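Side-chain contacts in C-glycoside 3-oxidase (Microbacterium trichothecenolyticum, PDB 7DVE), which oxidises the C3 hydroxyl of the sugar in C-glycosides such as isoorientin and mangiferin, using FAD and reducing oxygen to hydrogen peroxide: residues V270-A274 with L275-Q279; A384-D387 with S388-D391. All coordinates share one frame; numbering follows the deposited sequence.

Contact 1: V270-A274 with L275-Q279; sequences VAADA and LRTPQ. With FAD (flavin-adenine dinucleotide), chain C.
Asp273 and Arg276 meet side-on: NE (2.9 Å) and NH2 (3.1 Å) of Arg276 both close on OD2 of Asp273. That oxygen lies at the guanidinium edge, in its plane, whereas the carboxylate is turned 42° from the guanidinium; NH2 arrives nearly along the C-O direction, NE from above the carboxylate plane. The other oxygen, OD1, faces the backbone. It takes Leu275 N on its anti side and Arg276 N on its syn side, each at 2.7 Å, the latter bond almost straight. A chi1 of 78°, with CG lodged between backbone N and carbonyl carbon, lets one carboxylate serve both tasks.

Arg276 bends at chi3, bringing one guanidinium face against the adenosine part of FAD, with its NH2 3.3 Å from FAD C2B. NH2 also donates to Ser118 O and NH1 to Ser119 OG, which should fix the plane's rotation.

Thr277 ties the same loop back on itself through its hydroxyl. Its OG1 accepts from Ala272 N (2.8 Å) and donates to Asp273 O (2.9 Å), an oxygen that Thr277 N reaches from the opposite face of its plane, while CG2 lies 3.6 Å from Val270 CG1.

This is an Asx turn with a capping aspartate, leading from the parallel-sheet strand 267-270 into helix 276-283 at the FAD pocket of the Rossmann-like domain.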
loop_
_atom_site.group_PDB
_atom_site.type_symbol
_atom_site.label_atom_id
_atom_site.label_comp_id
_atom_site.label_asym_id
_atom_site.label_seq_id
_atom_site.Cartn_x
_atom_site.Cartn_y
_atom_site.Cartn_z
ATOM N N VAL A 270 15.418 0.541 -0.877
ATOM C CA VAL A 270 14.721 -0.517 -0.155
ATOM C C VAL A 270 13.252 -0.126 -0.101
ATOM O O VAL A 270 12.881 0.862 0.538
ATOM C CB VAL A 270 15.297 -0.765 1.249
ATOM C CG1 VAL A 270 14.559 -1.907 1.905
ATOM C CG2 VAL A 270 16.784 -1.095 1.180
ATOM N N ALA A 271 12.425 -0.897 -0.797
ATOM C CA ALA A 271 10.986 -0.706 -0.834
ATOM C C ALA A 271 10.362 -2.049 -0.469
ATOM O O ALA A 271 9.705 -2.710 -1.276
ATOM C CB ALA A 271 10.527 -0.210 -2.206
ATOM N N ALA A 272 10.600 -2.471 0.766
ATOM C CA ALA A 272 10.259 -3.818 1.195
ATOM C C ALA A 272 9.021 -3.861 2.090
ATOM O O ALA A 272 8.799 -4.867 2.766
ATOM C CB ALA A 272 11.464 -4.441 1.894
ATOM N N ASP A 273 8.195 -2.808 2.051
ATOM C CA ASP A 273 7.016 -2.532 2.884
ATOM C C ASP A 273 7.486 -1.952 4.207
ATOM O O ASP A 273 8.687 -1.977 4.495
ATOM C CB ASP A 273 6.064 -3.753 3.064
ATOM C CG ASP A 273 6.541 -4.815 4.107
ATOM O OD1 ASP A 273 7.132 -4.512 5.182
ATOM O OD2 ASP A 273 6.288 -6.014 3.826
ATOM N N ALA A 274 6.553 -1.424 5.009
ATOM C CA ALA A 274 6.902 -0.637 6.189
ATOM C C ALA A 274 7.518 -1.446 7.327
ATOM O O ALA A 274 8.014 -0.839 8.292
ATOM C CB ALA A 274 5.670 0.093 6.721
ATOM N N LEU A 275 7.480 -2.781 7.289
ATOM C CA LEU A 275 8.114 -3.522 8.380
ATOM C C LEU A 275 9.330 -4.305 7.941
ATOM O O LEU A 275 10.268 -4.440 8.731
ATOM C CB LEU A 275 7.126 -4.478 9.054
ATOM C CG LEU A 275 5.798 -3.827 9.420
ATOM C CD1 LEU A 275 4.716 -4.865 9.394
ATOM C CD2 LEU A 275 5.870 -3.099 10.763
ATOM N N ARG A 276 9.359 -4.791 6.696
ATOM C CA ARG A 276 10.527 -5.529 6.236
ATOM C C ARG A 276 11.657 -4.609 5.783
ATOM O O ARG A 276 12.821 -5.036 5.800
ATOM C CB ARG A 276 10.133 -6.499 5.128
ATOM C CG ARG A 276 9.370 -7.698 5.642
ATOM C CD ARG A 276 9.136 -8.711 4.558
ATOM N NE ARG A 276 7.974 -8.334 3.763
ATOM C CZ ARG A 276 7.446 -9.061 2.784
ATOM N NH1 ARG A 276 8.018 -10.176 2.369
ATOM N NH2 ARG A 276 6.307 -8.657 2.217
ATOM N N THR A 277 11.343 -3.354 5.433
ATOM C CA THR A 277 12.382 -2.360 5.149
ATOM C C THR A 277 13.191 -2.019 6.396
ATOM O O THR A 277 14.437 -2.106 6.346
ATOM C CB THR A 277 11.744 -1.107 4.525
ATOM O OG1 THR A 277 11.196 -1.426 3.242
ATOM C CG2 THR A 277 12.756 0.020 4.387
ATOM N N PRO A 278 12.576 -1.632 7.530
ATOM C CA PRO A 278 13.375 -1.531 8.774
ATOM C C PRO A 278 14.072 -2.832 9.132
ATOM O O PRO A 278 15.199 -2.788 9.640
ATOM C CB PRO A 278 12.343 -1.144 9.848
ATOM C CG PRO A 278 11.161 -0.658 9.116
ATOM C CD PRO A 278 11.152 -1.336 7.772
ATOM N N GLN A 279 13.431 -3.988 8.891
ATOM C CA GLN A 279 14.089 -5.276 9.124
ATOM C C GLN A 279 15.426 -5.366 8.394
ATOM O O GLN A 279 16.462 -5.685 9.001
ATOM C CB GLN A 279 13.169 -6.419 8.692
ATOM C CG GLN A 279 13.648 -7.801 9.111
ATOM C CD GLN A 279 12.738 -8.891 8.602
ATOM O OE1 GLN A 279 12.242 -8.835 7.466
ATOM N NE2 GLN A 279 12.489 -9.884 9.441
HETATM P PA FAD C . 4.483 -3.966 -0.898
HETATM O O1A FAD C . 4.379 -4.841 0.294
HETATM O O2A FAD C . 3.272 -3.723 -1.717
HETATM O O5B FAD C . 5.663 -4.663 -1.749
HETATM C C5B FAD C . 6.927 -4.899 -1.123
HETATM C C4B FAD C . 7.613 -6.070 -1.778
HETATM O O4B FAD C . 8.910 -6.178 -1.121
HETATM C C3B FAD C . 6.879 -7.390 -1.465
HETATM O O3B FAD C . 6.632 -8.074 -2.709
HETATM C C2B FAD C . 7.933 -8.136 -0.632
HETATM O O2B FAD C . 7.926 -9.541 -0.897
HETATM C C1B FAD C . 9.235 -7.559 -1.149
HETATM N N9A FAD C . 10.357 -7.802 -0.171
HETATM C C8A FAD C . 10.243 -7.474 1.127
HETATM N N7A FAD C . 11.385 -7.791 1.746
HETATM C C5A FAD C . 12.212 -8.324 0.844
HETATM C C6A FAD C . 13.467 -8.781 0.958
HETATM N N6A FAD C . 14.009 -8.719 2.174
HETATM N N1A FAD C . 14.154 -9.274 -0.091
HETATM C C2A FAD C . 13.518 -9.303 -1.334
HETATM N N3A FAD C . 12.205 -8.806 -1.434
HETATM C C4A FAD C . 11.580 -8.327 -0.345
HETATM N N1 FAD C . -3.767 0.442 -0.431
HETATM C C2 FAD C . -4.341 1.612 -0.895
HETATM O O2 FAD C . -3.634 2.611 -0.961
HETATM N N3 FAD C . -5.697 1.640 -1.259
HETATM C C4 FAD C . -6.468 0.457 -1.200
HETATM O O4 FAD C . -7.653 0.489 -1.546
HETATM C C4X FAD C . -5.874 -0.710 -0.732
HETATM N N5 FAD C . -6.569 -1.866 -0.595
HETATM C C5X FAD C . -5.912 -3.015 -0.264
HETATM C C6 FAD C . -6.582 -4.253 -0.254
HETATM C C7 FAD C . -5.926 -5.447 0.022
HETATM C C7M FAD C . -6.693 -6.794 0.016
HETATM C C8 FAD C . -4.559 -5.422 0.308
HETATM C C8M FAD C . -3.820 -6.736 0.620
HETATM C C9 FAD C . -3.882 -4.194 0.309
HETATM C C9A FAD C . -4.548 -2.986 0.032
HETATM N N10 FAD C . -3.903 -1.798 0.050
HETATM C C10 FAD C . -4.527 -0.691 -0.360
HETATM C "C1'" FAD C . -2.485 -1.653 0.485
HETATM C "C2'" FAD C . -1.452 -1.622 -0.649
HETATM O "O2'" FAD C . -1.424 -2.917 -1.272
HETATM C "C3'" FAD C . -0.048 -1.205 -0.098
HETATM O "O3'" FAD C . -0.120 0.108 0.476
HETATM C "C4'" FAD C . 0.988 -1.123 -1.220
HETATM O "O4'" FAD C . 1.074 -2.377 -1.880
HETATM C "C5'" FAD C . 2.384 -0.766 -0.640
HETATM O "O5'" FAD C . 3.399 -0.904 -1.655
HETATM P P FAD C . 4.962 -1.167 -1.331
HETATM O O1P FAD C . 5.738 -1.510 -2.555
HETATM O O2P FAD C . 5.384 -0.017 -0.504
HETATM O O3P FAD C . 5.085 -2.536 -0.477
#

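Contact 2: A384-D387 with S388-D391; sequences AFSD and SDVD
With chi1 at -178°, Ser386 swings OG away from its own backbone N and in beside its carbonyl carbon, where the hydroxyl faces the amides of Ser388 and Asp389. Ser388 takes a different setting: a chi1 of 46° tucks OG between backbone N and carbonyl carbon and turns it back toward Ser386.

Ser386 OG is therefore approached by two backbone donors in succession. Ser388 N lies 3.3 Å from it and Asp389 N 3.2 Å, both on fairly straight but rather long bonds, so the grip is shared between two moderate bonds. Acceptance of the amide two residues on by a serine hydroxyl defines an ST turn, here extended by the amide of the next residue. It shapes the corner at Asp387 and Ser388, where the chain leaves strand 382-386 and sets off in a new direction as the short strand 389-390. Backbone bonds from Ser386 and from Asp389 to Ala397 tie both arms of the corner to strand 396-401.

Around the hydroxyl the side chains only brush one another. Ser388 OG comes within 3.4 Å of Ser386 OG, a weak bond at most. The carboxylate carbon CG of Asp389 passes 3.7 Å from Ser386 OG. The CB atoms of Asp387 and Ser388 point outward from the turn, and both residues are exposed to solvent at the tip of this surface corner.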
loop_
_atom_site.group_PDB
_atom_site.type_symbol
_atom_site.label_atom_id
_atom_site.label_comp_id
_atom_site.label_asym_id
_atom_site.label_seq_id
_atom_site.Cartn_x
_atom_site.Cartn_y
_atom_site.Cartn_z
ATOM N N ALA A 384 10.432 -3.720 16.522
ATOM C CA ALA A 384 11.750 -4.037 17.050
ATOM C C ALA A 384 12.203 -5.400 16.538
ATOM O O ALA A 384 11.392 -6.221 16.101
ATOM C CB ALA A 384 11.737 -4.034 18.588
ATOM N N PHE A 385 13.507 -5.654 16.615
ATOM C CA PHE A 385 14.079 -6.842 15.996
ATOM C C PHE A 385 14.961 -7.588 16.982
ATOM O O PHE A 385 15.538 -6.997 17.893
ATOM C CB PHE A 385 14.873 -6.473 14.736
ATOM C CG PHE A 385 14.049 -5.776 13.717
ATOM C CD1 PHE A 385 13.157 -6.487 12.935
ATOM C CD2 PHE A 385 14.117 -4.395 13.572
ATOM C CE1 PHE A 385 12.369 -5.832 12.005
ATOM C CE2 PHE A 385 13.332 -3.749 12.650
ATOM C CZ PHE A 385 12.456 -4.468 11.875
ATOM N N SER A 386 15.049 -8.902 16.785
ATOM C CA SER A 386 15.749 -9.803 17.688
ATOM C C SER A 386 17.148 -10.094 17.170
ATOM O O SER A 386 17.345 -10.285 15.965
ATOM C CB SER A 386 14.978 -11.115 17.853
ATOM O OG SER A 386 15.648 -11.973 18.777
ATOM N N ASP A 387 18.114 -10.136 18.099
ATOM C CA ASP A 387 19.484 -10.525 17.765
ATOM C C ASP A 387 19.591 -12.003 17.418
ATOM O O ASP A 387 20.494 -12.398 16.675
ATOM C CB ASP A 387 20.440 -10.249 18.932
ATOM C CG ASP A 387 20.688 -8.767 19.180
ATOM O OD1 ASP A 387 20.783 -7.985 18.201
ATOM O OD2 ASP A 387 20.853 -8.409 20.375
ATOM N N SER A 388 18.705 -12.831 17.957
ATOM C CA SER A 388 18.851 -14.278 17.881
ATOM C C SER A 388 17.785 -14.934 17.021
ATOM O O SER A 388 18.110 -15.741 16.145
ATOM C CB SER A 388 18.799 -14.884 19.287
ATOM O OG SER A 388 17.726 -14.326 20.028
ATOM N N ASP A 389 16.516 -14.622 17.265
ATOM C CA ASP A 389 15.424 -15.255 16.546
ATOM C C ASP A 389 15.274 -14.669 15.143
ATOM O O ASP A 389 15.593 -13.499 14.888
ATOM C CB ASP A 389 14.121 -15.095 17.321
ATOM C CG ASP A 389 14.271 -15.448 18.777
ATOM O OD1 ASP A 389 15.172 -16.244 19.112
ATOM O OD2 ASP A 389 13.492 -14.923 19.600
ATOM N N VAL A 390 14.770 -15.504 14.233
ATOM C CA VAL A 390 14.621 -15.155 12.829
ATOM C C VAL A 390 13.252 -15.617 12.356
ATOM O O VAL A 390 12.615 -16.483 12.962
ATOM C CB VAL A 390 15.718 -15.783 11.939
ATOM C CG1 VAL A 390 17.090 -15.195 12.260
ATOM C CG2 VAL A 390 15.700 -17.316 12.085
ATOM N N ASP A 391 12.798 -15.018 11.262
ATOM C CA ASP A 391 11.512 -15.373 10.691
ATOM C C ASP A 391 11.720 -16.491 9.669
ATOM O O ASP A 391 12.805 -17.072 9.569
ATOM C CB ASP A 391 10.828 -14.126 10.128
ATOM C CG ASP A 391 11.509 -13.565 8.883
ATOM O OD1 ASP A 391 12.451 -14.191 8.343
ATOM O OD2 ASP A 391 11.085 -12.465 8.440
#

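Overall arrangement
Contact 1 closes well before contact 2 opens, yet their centres lie only about 15 Å apart. The first sits at the FAD, where the parallel sheet's strand 267-270 gives way to helix 276-283; the second belongs to the surface, on the two-stranded antiparallel sheet of 382-386 and 396-401. Helix 276-283, whose first turn belongs to contact 1, is the part that meets contact 2. Phe385 CZ packs 3.2 Å from Gln279 N and 3.6 Å from Pro278 C, and Gln279 NE2 probably donates to Asp391 OD2 (3.1 Å). The helix that starts at the cofactor is thus covered by the sheet whose strand 382-386 runs into the exposed corner, joining parts of the monomer from two GMC oxidoreductase sequence ranges.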